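Extracellular solute-binding protein family 1 (Alicyclobacillus acidocaldarius subsp. acidocaldarius, PDB 4OVJ) probably captures a solute, perhaps a sugar, outside the cell and hands it to an ABC-type importer, as related family 1 solute-binding proteins do. Local coordinates at residues E287-S295 / A362-D370; I333-M344 / E355-L363. One frame throughout, in Å; residues are numbered along the deposited sequence.

Interaction 1: residues E287-S295 / A362-D370; sequences EEGLYIKPS and ALKVATPID
Ile292 sets its CG1 branch anti to the carbonyl carbon (chi1 -48°), and the branch packs on Leu363, Ala362 and Ala366: CG1 lies 3.7 Å from Leu363 CD2, the two side chains crossing at about a right angle, while CD1 rests on the methyls of Ala362 and Ala366. Leu290, its CG opposite the backbone N (chi1 -163°), brings CD2 to 3.7 Å from Val365 CG2 and also onto Ala362 CB. The backbones are joined by one direct hydrogen bond, Thr367 N to Leu290 O, 3.0 Å and nearly straight at 164°; Ala366 CA adds a CA-H...O contact to the same oxygen. Water completes the seam: one molecule links Ile292 N with Thr367 O, another Glu288 O with Thr367 OG1. The 287-295 segment leads into strand 293-300 of the mixed sheet and crosses the chain around Ala366 and Thr367, in the middle of the periplasmic-binding-protein fold, with Ile292 touching Val119 of helix 117-121 and Tyr291 touching helix 185-194. Glu288 lays CG 3.2 Å from Val365 O and OE1 against Val365 CB. Its OE2 accepts from Leu290 N through the anti lone pair (2.9 Å) and also forms a salt bridge with Arg157, so OE2 has two partners, a backbone N-H and a charged side chain. Further along, Ile369 CG1 comes obliquely to the Tyr291 ring, 3.7 Å from Tyr291 CD2, and Ile369 CD1 abuts Pro294 CD at 3.8 Å. Arg193 ties both segments together from helix 185-194, hydrogen-bonding to Gly289 O and Pro368 O.

Interaction 2: residues I333-M344 / E355-L363; sequences IPVSSSVRTQLM and EFQLVNEAL
Glu355 lies beside the end of Ile333, which is modelled in two conformers. Phe356 buries the most surface: Arg340 CG stands over one face, offset toward the rim, while Ile333 CD1 and Leu343 CB (3.8 Å from Phe356 CE2) sit at the ring edge, and Pro334 CD approaches Phe356 CZ to 3.6 Å. The selenomethionine side chain of Met344 slides past Phe356 the opposite way, its SE 3.6 Å from Phe356 CB, and touches Gln357 more loosely. Val359 meets Ile333 through CG2. Asn360 then offers OD1 to Arg340, which grips it side-on with NE (2.8 Å from Asn360 OD1) and NH2 (3.0 Å from the same atom). A bend at chi3 (-57°) turns the guanidinium back along its own segment, where NH1 donates to Pro334 O at 2.9 Å and holds the group's rotation; Ser336 there N-caps helix 337-345 through weak bonds. With an alanine at Arg340, Asn360 OD1 and Pro334 O would probably lose these donors, and the Phe356 face would lose the CG lying over it. Leu363 CD1 reaches Arg340 NH2. Helix segments 337-344 and 355-363, their axes 10.6 Å apart and crossing at -151°, form a near-antiparallel helical hairpin.

How the interactions relate
Both interactions use helix 350-365 and share Ala362 and Leu363, with centres about 14 Å apart. Interaction 2 occupies the middle of that helix and packs it against helix 337-345; interaction 1 takes its last turn and the chain beyond. Along the sequence, 287-295 comes first, then 333-344, 355-363 and 362-370, so interaction 2 is nested inside the loop that interaction 1 closes. Both also reach one mixed sheet, where strands 293-300 and 333-334 each pair with strand 128-144. Helix 350-365, one arm of the hairpin, thus carries its last turn to the segment leading into strand 293-300; the centre of interaction 1 lies about 9 Å from the centre of the chain, within this solute-binding fold.

Interaction 1: residues E287-S295 / A362-D370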
ATOM      1  N   GLU A 287       3.692  19.147   4.073  1.00  9.40           N
ATOM      2  CA  GLU A 287       2.372  18.540   4.025  1.00 10.38           C
ATOM      3  C   GLU A 287       2.512  17.108   4.521  1.00  9.98           C
ATOM      4  O   GLU A 287       3.630  16.610   4.706  1.00  9.55           O
ATOM      5  CB  GLU A 287       1.845  18.571   2.580  1.00 12.78           C
ATOM      6  CG  GLU A 287       1.768  19.998   2.037  1.00 16.69           C
ATOM      7  CD  GLU A 287       1.094  20.141   0.682  1.00 22.52           C
ATOM      8  OE1 GLU A 287       0.494  19.167   0.194  1.00 31.83           O
ATOM      9  OE2 GLU A 287       1.175  21.254   0.097  1.00 27.63           O
ATOM     10  N   GLU A 288       1.391  16.433   4.721  1.00 10.16           N
ATOM     11  CA  GLU A 288       1.434  15.026   5.100  1.00  9.88           C
ATOM     12  C   GLU A 288       1.803  14.185   3.886  1.00  9.82           C
ATOM     13  O   GLU A 288       1.136  14.252   2.842  1.00 12.55           O
ATOM     14  CB  GLU A 288       0.094  14.565   5.687  1.00 10.97           C
ATOM     15  CG  GLU A 288       0.048  13.093   6.097  1.00 10.96           C
ATOM     16  CD  GLU A 288       1.137  12.714   7.097  1.00 11.99           C
ATOM     17  OE1 GLU A 288       1.081  13.218   8.238  1.00 13.77           O
ATOM     18  OE2 GLU A 288       2.042  11.903   6.756  1.00 11.19           O
ATOM     19  N   GLY A 289       2.870  13.400   4.020  1.00  8.99           N
ATOM     20  CA  GLY A 289       3.282  12.480   2.973  1.00  9.20           C
ATOM     21  C   GLY A 289       2.525  11.171   2.947  1.00  8.56           C
ATOM     22  O   GLY A 289       2.399  10.544   1.891  1.00  9.15           O
ATOM     23  N   LEU A 290       2.041  10.726   4.105  1.00  8.42           N
ATOM     24  CA  LEU A 290       1.528   9.372   4.212  1.00  7.60           C
ATOM     25  C   LEU A 290       0.209   9.230   3.464  1.00  7.67           C
ATOM     26  O   LEU A 290      -0.634  10.119   3.493  1.00  7.92           O
ATOM     27  CB  LEU A 290       1.327   8.999   5.671  1.00  8.44           C
ATOM     28  CG  LEU A 290       1.190   7.508   5.991  1.00  9.81           C
ATOM     29  CD1 LEU A 290       2.458   6.733   5.644  1.00 10.88           C
ATOM     30  CD2 LEU A 290       0.838   7.346   7.468  1.00 10.56           C
ATOM     31  N   TYR A 291       0.067   8.098   2.794  1.00  8.79           N
ATOM     32  CA  TYR A 291      -1.185   7.671   2.172  1.00  8.92           C
ATOM     33  C   TYR A 291      -1.375   6.200   2.494  1.00  9.03           C
ATOM     34  O   TYR A 291      -0.426   5.489   2.838  1.00  9.58           O
ATOM     35  CB  TYR A 291      -1.152   7.854   0.652  1.00  9.88           C
ATOM     36  CG  TYR A 291      -0.003   7.130  -0.018  1.00 10.10           C
ATOM     37  CD1 TYR A 291       1.279   7.678  -0.032  1.00 11.06           C
ATOM     38  CD2 TYR A 291      -0.184   5.876  -0.586  1.00 10.28           C
ATOM     39  CE1 TYR A 291       2.346   7.006  -0.614  1.00 11.01           C
ATOM     40  CE2 TYR A 291       0.870   5.206  -1.180  1.00 11.43           C
ATOM     41  CZ  TYR A 291       2.137   5.768  -1.174  1.00 10.46           C
ATOM     42  OH  TYR A 291       3.184   5.101  -1.759  1.00 13.91           O
ATOM     43  N   ILE A 292      -2.608   5.753   2.367  1.00  8.57           N
ATOM     44  CA  ILE A 292      -2.939   4.347   2.470  1.00  9.57           C
ATOM     45  C   ILE A 292      -3.092   3.820   1.054  1.00  9.80           C
ATOM     46  O   ILE A 292      -3.839   4.373   0.266  1.00 11.19           O
ATOM     47  CB  ILE A 292      -4.255   4.124   3.248  1.00 10.76           C
ATOM     48  CG1 ILE A 292      -4.278   4.925   4.549  1.00 11.52           C
ATOM     49  CG2 ILE A 292      -4.452   2.644   3.521  1.00 11.91           C
ATOM     50  CD1 ILE A 292      -3.126   4.653   5.483  1.00 11.36           C
ATOM     51  N   LYS A 293      -2.395   2.742   0.742  1.00  9.64           N
ATOM     52  CA  LYS A 293      -2.478   2.151  -0.584  1.00 10.52           C
ATOM     53  C   LYS A 293      -3.611   1.133  -0.565  1.00 10.52           C
ATOM     54  O   LYS A 293      -3.588   0.216   0.243  1.00 11.06           O
ATOM     55  CB  LYS A 293      -1.167   1.457  -0.920  1.00 12.99           C
ATOM     56  CG  LYS A 293      -1.114   0.819  -2.297  1.00 15.55           C
ATOM     57  CD  LYS A 293       0.269   0.226  -2.544  1.00 19.79           C
ATOM     58  CE  LYS A 293       0.242  -0.779  -3.679  1.00 28.22           C
ATOM     59  NZ  LYS A 293       0.123  -0.087  -4.985  1.00 33.60           N
ATOM     60  N   PRO A 294      -4.617   1.298  -1.442  1.00 11.39           N
ATOM     61  CA  PRO A 294      -5.649   0.276  -1.563  1.00 11.10           C
ATOM     62  C   PRO A 294      -5.118  -0.927  -2.335  1.00 10.86           C
ATOM     63  O   PRO A 294      -4.589  -0.778  -3.443  1.00 14.52           O
ATOM     64  CB  PRO A 294      -6.753   1.000  -2.331  1.00 11.33           C
ATOM     65  CG  PRO A 294      -6.018   1.959  -3.207  1.00 12.64           C
ATOM     66  CD  PRO A 294      -4.774   2.364  -2.458  1.00 12.35           C
ATOM     67  N   SER A 295      -5.224  -2.118  -1.762  1.00 10.44           N
ATOM     68  CA  SER A 295      -4.684  -3.292  -2.433  1.00 10.84           C
ATOM     69  C   SER A 295      -5.471  -3.580  -3.707  1.00 10.38           C
ATOM     70  O   SER A 295      -4.907  -3.895  -4.752  1.00 11.23           O
ATOM     71  CB  SER A 295      -4.759  -4.498  -1.512  1.00 12.58           C
ATOM     72  OG  SER A 295      -4.056  -4.216  -0.318  1.00 18.70           O
ATOM     73  N   ALA A 362      -2.123   5.395  11.334  1.00  7.72           N
ATOM     74  CA  ALA A 362      -1.917   5.905   9.983  1.00  8.16           C
ATOM     75  C   ALA A 362      -3.170   6.540   9.427  1.00  7.78           C
ATOM     76  O   ALA A 362      -3.109   7.556   8.743  1.00  8.68           O
ATOM     77  CB  ALA A 362      -1.463   4.790   9.060  1.00  8.48           C
ATOM     78  N   LEU A 363      -4.313   5.923   9.702  1.00  8.46           N
ATOM     79  CA  LEU A 363      -5.577   6.426   9.159  1.00  8.60           C
ATOM     80  C   LEU A 363      -5.953   7.803   9.705  1.00  8.61           C
ATOM     81  O   LEU A 363      -6.693   8.558   9.050  1.00  9.54           O
ATOM     82  CB  LEU A 363      -6.697   5.434   9.427  1.00  9.18           C
ATOM     83  CG  LEU A 363      -6.581   4.132   8.644  1.00  9.87           C
ATOM     84  CD1 LEU A 363      -7.540   3.106   9.212  1.00 10.98           C
ATOM     85  CD2 LEU A 363      -6.844   4.373   7.171  1.00 11.13           C
ATOM     86  N   LYS A 364      -5.444   8.141  10.889  1.00  8.54           N
ATOM     87  CA  LYS A 364      -5.689   9.470  11.447  1.00  9.29           C
ATOM     88  C   LYS A 364      -5.014  10.593  10.658  1.00  9.68           C
ATOM     89  O   LYS A 364      -5.529  11.703  10.611  1.00 11.60           O
ATOM     90  CB  LYS A 364      -5.263   9.528  12.910  1.00 10.22           C
ATOM     91  CG  LYS A 364      -6.095   8.639  13.807  1.00 12.16           C
ATOM     92  CD  LYS A 364      -5.536   8.657  15.222  1.00 15.41           C
ATOM     93  CE  LYS A 364      -6.390   7.828  16.163  1.00 19.23           C
ATOM     94  NZ  LYS A 364      -5.692   7.706  17.474  1.00 23.70           N
ATOM     95  N   VAL A 365      -3.879  10.308  10.031  1.00  9.20           N
ATOM     96  CA  VAL A 365      -3.096  11.336   9.350  1.00  9.50           C
ATOM     97  C   VAL A 365      -3.098  11.231   7.832  1.00  9.13           C
ATOM     98  O   VAL A 365      -2.837  12.213   7.174  1.00 10.08           O
ATOM     99  CB  VAL A 365      -1.611  11.354   9.815  1.00 11.44           C
ATOM    100  CG1 VAL A 365      -1.529  11.482  11.328  1.00 12.51           C
ATOM    101  CG2 VAL A 365      -0.847  10.119   9.343  1.00 13.85           C
ATOM    102  N   ALA A 366      -3.374  10.056   7.270  1.00  8.93           N
ATOM    103  CA  ALA A 366      -3.078   9.822   5.856  1.00  8.51           C
ATOM    104  C   ALA A 366      -3.976  10.671   4.968  1.00  8.48           C
ATOM    105  O   ALA A 366      -5.135  10.928   5.291  1.00 10.02           O
ATOM    106  CB  ALA A 366      -3.237   8.350   5.519  1.00  9.84           C
ATOM    107  N   THR A 367      -3.430  11.115   3.854  1.00  8.41           N
ATOM    108  CA  THR A 367      -4.214  11.821   2.857  1.00  8.99           C
ATOM    109  C   THR A 367      -4.356  10.912   1.644  1.00  8.99           C
ATOM    110  O   THR A 367      -3.698   9.879   1.566  1.00  8.70           O
ATOM    111  CB  THR A 367      -3.554  13.146   2.475  1.00 10.55           C
ATOM    112  OG1 THR A 367      -2.336  12.882   1.803  1.00 11.85           O
ATOM    113  CG2 THR A 367      -3.278  13.993   3.707  1.00 12.25           C
ATOM    114  N   PRO A 368      -5.226  11.285   0.693  1.00  9.24           N
ATOM    115  CA  PRO A 368      -5.469  10.380  -0.419  1.00 10.00           C
ATOM    116  C   PRO A 368      -4.220  10.068  -1.239  1.00 10.05           C
ATOM    117  O   PRO A 368      -3.344  10.914  -1.422  1.00 10.75           O
ATOM    118  CB  PRO A 368      -6.489  11.139  -1.273  1.00 10.92           C
ATOM    119  CG  PRO A 368      -7.229  11.972  -0.282  1.00 11.60           C
ATOM    120  CD  PRO A 368      -6.163  12.419   0.685  1.00 10.45           C
ATOM    121  N   ILE A 369      -4.176   8.845  -1.735  1.00  9.40           N
ATOM    122  CA  ILE A 369      -3.135   8.400  -2.641  1.00  9.58           C
ATOM    123  C   ILE A 369      -3.168   9.248  -3.922  1.00 10.06           C
ATOM    124  O   ILE A 369      -4.228   9.743  -4.329  1.00 11.08           O
ATOM    125  CB  ILE A 369      -3.320   6.890  -2.934  1.00 10.62           C
ATOM    126  CG1 ILE A 369      -2.112   6.322  -3.674  1.00 12.58           C
ATOM    127  CG2 ILE A 369      -4.627   6.632  -3.686  1.00 10.74           C
ATOM    128  CD1 ILE A 369      -2.132   4.808  -3.794  1.00 13.95           C
ATOM    129  N   ASP A 370      -2.004   9.425  -4.541  1.00 10.58           N
ATOM    130  CA  ASP A 370      -1.902  10.121  -5.814  1.00 11.69           C
ATOM    131  C   ASP A 370      -2.670   9.362  -6.890  1.00 11.50           C
ATOM    132  O   ASP A 370      -2.900   8.152  -6.769  1.00 10.18           O
ATOM    133  CB  ASP A 370      -0.457  10.167  -6.312  1.00 13.03           C
ATOM    134  CG  ASP A 370       0.452  11.127  -5.528  1.00 15.18           C
ATOM    135  OD1 ASP A 370       0.028  11.784  -4.552  1.00 15.37           O
ATOM    136  OD2 ASP A 370       1.637  11.222  -5.939  1.00 19.61           O
TER
HETATM  137  O   HOH W   1      -0.742  15.065   1.407  1.00 21.07           O
HETATM  138  O   HOH W   2      -4.977   7.461   2.249  1.00 11.96           O
HETATM  139  O   HOH W   3      -5.969   6.470  -0.285  1.00 26.22           O

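Interaction 2: residues I333-M344 / E355-L363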
ATOM      1  N   ILE A 333      -4.100  -5.442   5.027  0.50 10.01           N
ATOM      2  CA  ILE A 333      -4.789  -5.175   6.278  0.50 10.76           C
ATOM      3  C   ILE A 333      -6.269  -4.918   5.997  0.50 10.07           C
ATOM      4  O   ILE A 333      -6.596  -4.190   5.064  0.50  9.58           O
ATOM      5  CB  ILE A 333      -4.180  -3.952   6.970  0.50 12.60           C
ATOM      6  CG1 ILE A 333      -2.720  -4.243   7.296  0.50 14.87           C
ATOM      7  CG2 ILE A 333      -4.946  -3.616   8.241  0.50 12.77           C
ATOM      8  CD1 ILE A 333      -2.557  -5.592   7.953  0.50 17.37           C
ATOM      9  N   PRO A 334      -7.173  -5.504   6.800  1.00 10.50           N
ATOM     10  CA  PRO A 334      -8.591  -5.273   6.562  1.00 11.37           C
ATOM     11  C   PRO A 334      -8.965  -3.802   6.552  1.00 10.21           C
ATOM     12  O   PRO A 334      -8.489  -3.018   7.382  1.00 10.26           O
ATOM     13  CB  PRO A 334      -9.267  -5.978   7.732  1.00 12.81           C
ATOM     14  CG  PRO A 334      -8.324  -7.072   8.085  1.00 13.70           C
ATOM     15  CD  PRO A 334      -6.957  -6.506   7.857  1.00 12.04           C
ATOM     16  N   VAL A 335      -9.807  -3.433   5.597  1.00  9.58           N
ATOM     17  CA  VAL A 335     -10.177  -2.042   5.430  1.00  9.55           C
ATOM     18  C   VAL A 335     -11.115  -1.520   6.528  1.00  9.22           C
ATOM     19  O   VAL A 335     -11.103  -0.339   6.849  1.00  9.34           O
ATOM     20  CB  VAL A 335     -10.788  -1.826   4.028  1.00 10.48           C
ATOM     21  CG1 VAL A 335     -12.102  -2.576   3.880  1.00 11.04           C
ATOM     22  CG2 VAL A 335     -10.953  -0.347   3.749  1.00 11.22           C
ATOM     23  N   SER A 336     -11.919  -2.408   7.099  1.00  9.56           N
ATOM     24  CA  SER A 336     -12.966  -2.029   8.045  1.00  9.46           C
ATOM     25  C   SER A 336     -12.446  -1.935   9.467  1.00  9.50           C
ATOM     26  O   SER A 336     -11.849  -2.883   9.958  1.00  9.13           O
ATOM     27  CB  SER A 336     -14.094  -3.065   8.035  1.00  9.82           C
ATOM     28  OG  SER A 336     -14.952  -2.879   9.147  1.00 10.52           O
ATOM     29  N   SER A 337     -12.718  -0.822  10.131  1.00 10.22           N
ATOM     30  CA  SER A 337     -12.314  -0.652  11.533  1.00 11.33           C
ATOM     31  C   SER A 337     -12.971  -1.688  12.448  1.00 12.11           C
ATOM     32  O   SER A 337     -12.347  -2.160  13.407  1.00 15.01           O
ATOM     33  CB  SER A 337     -12.646   0.754  12.027  1.00 12.32           C
ATOM     34  OG  SER A 337     -14.037   1.046  11.902  1.00 13.28           O
ATOM     35  N   SER A 338     -14.209  -2.065  12.151  1.00 12.81           N
ATOM     36  CA  SER A 338     -14.902  -3.056  12.995  1.00 15.35           C
ATOM     37  C   SER A 338     -14.266  -4.443  12.850  1.00 13.86           C
ATOM     38  O   SER A 338     -14.092  -5.151  13.837  1.00 14.80           O
ATOM     39  CB  SER A 338     -16.416  -3.076  12.730  1.00 17.91           C
ATOM     40  OG  SER A 338     -16.707  -3.430  11.399  1.00 21.78           O
ATOM     41  N   VAL A 339     -13.869  -4.805  11.630  1.00 12.58           N
ATOM     42  CA  VAL A 339     -13.214  -6.088  11.384  1.00 12.19           C
ATOM     43  C   VAL A 339     -11.855  -6.104  12.072  1.00 12.26           C
ATOM     44  O   VAL A 339     -11.505  -7.073  12.736  1.00 14.48           O
ATOM     45  CB  VAL A 339     -13.075  -6.382   9.877  1.00 12.71           C
ATOM     46  CG1 VAL A 339     -12.165  -7.567   9.626  1.00 14.30           C
ATOM     47  CG2 VAL A 339     -14.445  -6.613   9.272  1.00 14.13           C
ATOM     48  N   ARG A 340     -11.092  -5.025  11.934  1.00 11.44           N
ATOM     49  CA  ARG A 340      -9.797  -4.949  12.622  1.00 13.48           C
ATOM     50  C   ARG A 340      -9.964  -5.121  14.132  1.00 15.30           C
ATOM     51  O   ARG A 340      -9.214  -5.885  14.762  1.00 15.28           O
ATOM     52  CB  ARG A 340      -9.067  -3.654  12.311  1.00 13.35           C
ATOM     53  CG  ARG A 340      -8.547  -3.580  10.875  1.00 12.44           C
ATOM     54  CD  ARG A 340      -7.510  -2.486  10.680  1.00 12.84           C
ATOM     55  NE  ARG A 340      -8.019  -1.178  11.045  1.00 11.32           N
ATOM     56  CZ  ARG A 340      -8.790  -0.413  10.273  1.00 11.68           C
ATOM     57  NH1 ARG A 340      -9.142  -0.791   9.043  1.00 12.58           N
ATOM     58  NH2 ARG A 340      -9.216   0.741  10.732  1.00 11.11           N
ATOM     59  N   THR A 341     -10.952  -4.432  14.705  1.00 14.93           N
ATOM     60  CA  THR A 341     -11.203  -4.518  16.160  1.00 18.03           C
ATOM     61  C   THR A 341     -11.502  -5.956  16.588  1.00 18.14           C
ATOM     62  O   THR A 341     -10.933  -6.464  17.570  1.00 22.63           O
ATOM     63  CB  THR A 341     -12.331  -3.556  16.595  1.00 19.28           C
ATOM     64  OG1 THR A 341     -11.929  -2.206  16.335  1.00 20.43           O
ATOM     65  CG2 THR A 341     -12.630  -3.685  18.097  1.00 21.17           C
ATOM     66  N   GLN A 342     -12.378  -6.616  15.844  1.00 17.70           N
ATOM     67  CA  GLN A 342     -12.782  -7.975  16.177  1.00 22.99           C
ATOM     68  C   GLN A 342     -11.658  -8.991  15.945  1.00 22.76           C
ATOM     69  O   GLN A 342     -11.518  -9.950  16.709  1.00 26.00           O
ATOM     70  CB  GLN A 342     -14.070  -8.337  15.432  1.00 24.58           C
ATOM     71  CG  GLN A 342     -15.230  -7.459  15.888  1.00 30.44           C
ATOM     72  CD  GLN A 342     -16.536  -7.739  15.169  1.00 38.61           C
ATOM     73  OE1 GLN A 342     -17.028  -6.907  14.401  1.00 44.52           O
ATOM     74  NE2 GLN A 342     -17.114  -8.906  15.426  1.00 45.94           N
ATOM     75  N   LEU A 343     -10.840  -8.779  14.920  1.00 19.87           N
ATOM     76  CA  LEU A 343      -9.715  -9.679  14.670  1.00 19.03           C
ATOM     77  C   LEU A 343      -8.566  -9.452  15.673  1.00 22.29           C
ATOM     78  O   LEU A 343      -7.828 -10.402  16.010  1.00 25.29           O
ATOM     79  CB  LEU A 343      -9.205  -9.555  13.236  1.00 19.34           C
ATOM     80  CG  LEU A 343     -10.072 -10.129  12.112  1.00 20.68           C
ATOM     81  CD1 LEU A 343      -9.399  -9.806  10.792  1.00 22.26           C
ATOM     82  CD2 LEU A 343     -10.289 -11.628  12.207  1.00 24.23           C
HETATM   83  N   MSE A 344      -8.421  -8.213  16.155  1.00 19.69           N
HETATM   84  CA  MSE A 344      -7.446  -7.901  17.229  1.00 24.27           C
HETATM   85  C   MSE A 344      -7.798  -8.624  18.501  1.00 29.14           C
HETATM   86  O   MSE A 344      -6.901  -9.099  19.223  1.00 31.16           O
HETATM   87  CB  MSE A 344      -7.345  -6.392  17.519  1.00 25.95           C
HETATM   88  CG  MSE A 344      -6.241  -5.810  16.645  1.00 36.15           C
HETATM   89 SE   MSE A 344      -5.978  -3.857  16.811  1.00 53.69          SE
HETATM   90  CE  MSE A 344      -7.728  -3.153  16.247  1.00 35.26           C
ATOM     91  N   GLU A 355       0.508  -4.457  13.523  1.00 11.82           N
ATOM     92  CA  GLU A 355       0.179  -3.891  12.214  1.00 13.77           C
ATOM     93  C   GLU A 355      -1.149  -3.171  12.261  1.00 11.82           C
ATOM     94  O   GLU A 355      -1.282  -2.087  11.722  1.00 11.48           O
ATOM     95  CB  GLU A 355      -0.030  -4.980  11.174  1.00 19.23           C
ATOM     96  CG  GLU A 355       1.160  -5.478  10.427  1.00 24.78           C
ATOM     97  CD  GLU A 355       0.714  -6.304   9.235  1.00 26.65           C
ATOM     98  OE1 GLU A 355       0.540  -5.737   8.136  1.00 28.77           O
ATOM     99  OE2 GLU A 355       0.466  -7.499   9.416  1.00 32.81           O
ATOM    100  N   PHE A 356      -2.156  -3.815  12.855  1.00 11.73           N
ATOM    101  CA  PHE A 356      -3.497  -3.221  12.919  1.00 12.39           C
ATOM    102  C   PHE A 356      -3.458  -1.920  13.716  1.00 11.62           C
ATOM    103  O   PHE A 356      -4.077  -0.926  13.330  1.00 13.96           O
ATOM    104  CB  PHE A 356      -4.511  -4.174  13.561  1.00 12.30           C
ATOM    105  CG  PHE A 356      -4.955  -5.308  12.681  1.00 12.89           C
ATOM    106  CD1 PHE A 356      -4.211  -5.732  11.591  1.00 14.63           C
ATOM    107  CD2 PHE A 356      -6.134  -5.990  12.976  1.00 16.08           C
ATOM    108  CE1 PHE A 356      -4.635  -6.796  10.820  1.00 16.83           C
ATOM    109  CE2 PHE A 356      -6.549  -7.056  12.200  1.00 15.86           C
ATOM    110  CZ  PHE A 356      -5.806  -7.449  11.120  1.00 16.92           C
ATOM    111  N   GLN A 357      -2.730  -1.921  14.828  1.00 12.45           N
ATOM    112  CA  GLN A 357      -2.616  -0.716  15.648  1.00 13.16           C
ATOM    113  C   GLN A 357      -1.930   0.408  14.884  1.00 10.91           C
ATOM    114  O   GLN A 357      -2.326   1.560  14.969  1.00 12.81           O
ATOM    115  CB  GLN A 357      -1.846  -1.001  16.930  1.00 16.23           C
ATOM    116  CG  GLN A 357      -2.625  -1.844  17.925  1.00 21.62           C
ATOM    117  CD  GLN A 357      -1.782  -2.308  19.100  1.00 28.28           C
ATOM    118  OE1 GLN A 357      -0.550  -2.344  19.028  1.00 29.55           O
ATOM    119  NE2 GLN A 357      -2.446  -2.676  20.189  1.00 35.61           N
ATOM    120  N   LEU A 358      -0.882   0.069  14.145  1.00 10.38           N
ATOM    121  CA  LEU A 358      -0.173   1.074  13.358  1.00  9.88           C
ATOM    122  C   LEU A 358      -1.108   1.645  12.284  1.00 10.06           C
ATOM    123  O   LEU A 358      -1.171   2.864  12.094  1.00  9.80           O
ATOM    124  CB  LEU A 358       1.071   0.452  12.718  1.00 10.63           C
ATOM    125  CG  LEU A 358       2.082   1.322  11.957  1.00 11.68           C
ATOM    126  CD1 LEU A 358       1.598   1.721  10.579  1.00 13.09           C
ATOM    127  CD2 LEU A 358       2.491   2.539  12.773  1.00 13.31           C
ATOM    128  N   VAL A 359      -1.851   0.775  11.603  1.00  9.55           N
ATOM    129  CA  VAL A 359      -2.753   1.254  10.549  1.00  9.51           C
ATOM    130  C   VAL A 359      -3.810   2.183  11.159  1.00  9.44           C
ATOM    131  O   VAL A 359      -4.127   3.211  10.585  1.00  9.09           O
ATOM    132  CB  VAL A 359      -3.359   0.103   9.729  1.00 11.55           C
ATOM    133  CG1 VAL A 359      -4.412   0.602   8.750  1.00 12.14           C
ATOM    134  CG2 VAL A 359      -2.275  -0.602   8.919  1.00 14.09           C
ATOM    135  N   ASN A 360      -4.317   1.871  12.345  1.00  9.59           N
ATOM    136  CA  ASN A 360      -5.256   2.782  12.986  1.00 11.11           C
ATOM    137  C   ASN A 360      -4.667   4.181  13.212  1.00 10.56           C
ATOM    138  O   ASN A 360      -5.347   5.172  13.018  1.00 12.09           O
ATOM    139  CB  ASN A 360      -5.788   2.188  14.290  1.00 13.07           C
ATOM    140  CG  ASN A 360      -6.728   1.010  14.056  1.00 15.30           C
ATOM    141  OD1 ASN A 360      -7.229   0.791  12.946  1.00 16.98           O
ATOM    142  ND2 ASN A 360      -6.989   0.250  15.112  1.00 20.64           N
ATOM    143  N   GLU A 361      -3.398   4.263  13.591  1.00 10.01           N
ATOM    144  CA  GLU A 361      -2.726   5.555  13.695  1.00 10.65           C
ATOM    145  C   GLU A 361      -2.472   6.205  12.335  1.00  9.18           C
ATOM    146  O   GLU A 361      -2.626   7.416  12.197  1.00  9.23           O
ATOM    147  CB  GLU A 361      -1.445   5.436  14.505  1.00 13.81           C
ATOM    148  CG  GLU A 361      -1.732   5.072  15.945  1.00 17.20           C
ATOM    149  CD  GLU A 361      -2.677   6.063  16.609  1.00 23.38           C
ATOM    150  OE1 GLU A 361      -2.424   7.292  16.524  1.00 29.51           O
ATOM    151  OE2 GLU A 361      -3.693   5.619  17.191  1.00 36.14           O
ATOM    152  N   ALA A 362      -2.123   5.395  11.334  1.00  7.72           N
ATOM    153  CA  ALA A 362      -1.917   5.905   9.983  1.00  8.16           C
ATOM    154  C   ALA A 362      -3.170   6.540   9.427  1.00  7.78           C
ATOM    155  O   ALA A 362      -3.109   7.556   8.743  1.00  8.68           O
ATOM    156  CB  ALA A 362      -1.463   4.790   9.060  1.00  8.48           C
ATOM    157  N   LEU A 363      -4.313   5.923   9.702  1.00  8.46           N
ATOM    158  CA  LEU A 363      -5.577   6.426   9.159  1.00  8.60           C
ATOM    159  C   LEU A 363      -5.953   7.803   9.705  1.00  8.61           C
ATOM    160  O   LEU A 363      -6.693   8.558   9.050  1.00  9.54           O
ATOM    161  CB  LEU A 363      -6.697   5.434   9.427  1.00  9.18           C
ATOM    162  CG  LEU A 363      -6.581   4.132   8.644  1.00  9.87           C
ATOM    163  CD1 LEU A 363      -7.540   3.106   9.212  1.00 10.98           C
ATOM    164  CD2 LEU A 363      -6.844   4.373   7.171  1.00 11.13           C
TER
HETATM  165  O   HOH W   4      -9.984  -0.769  14.451  1.00 23.12           O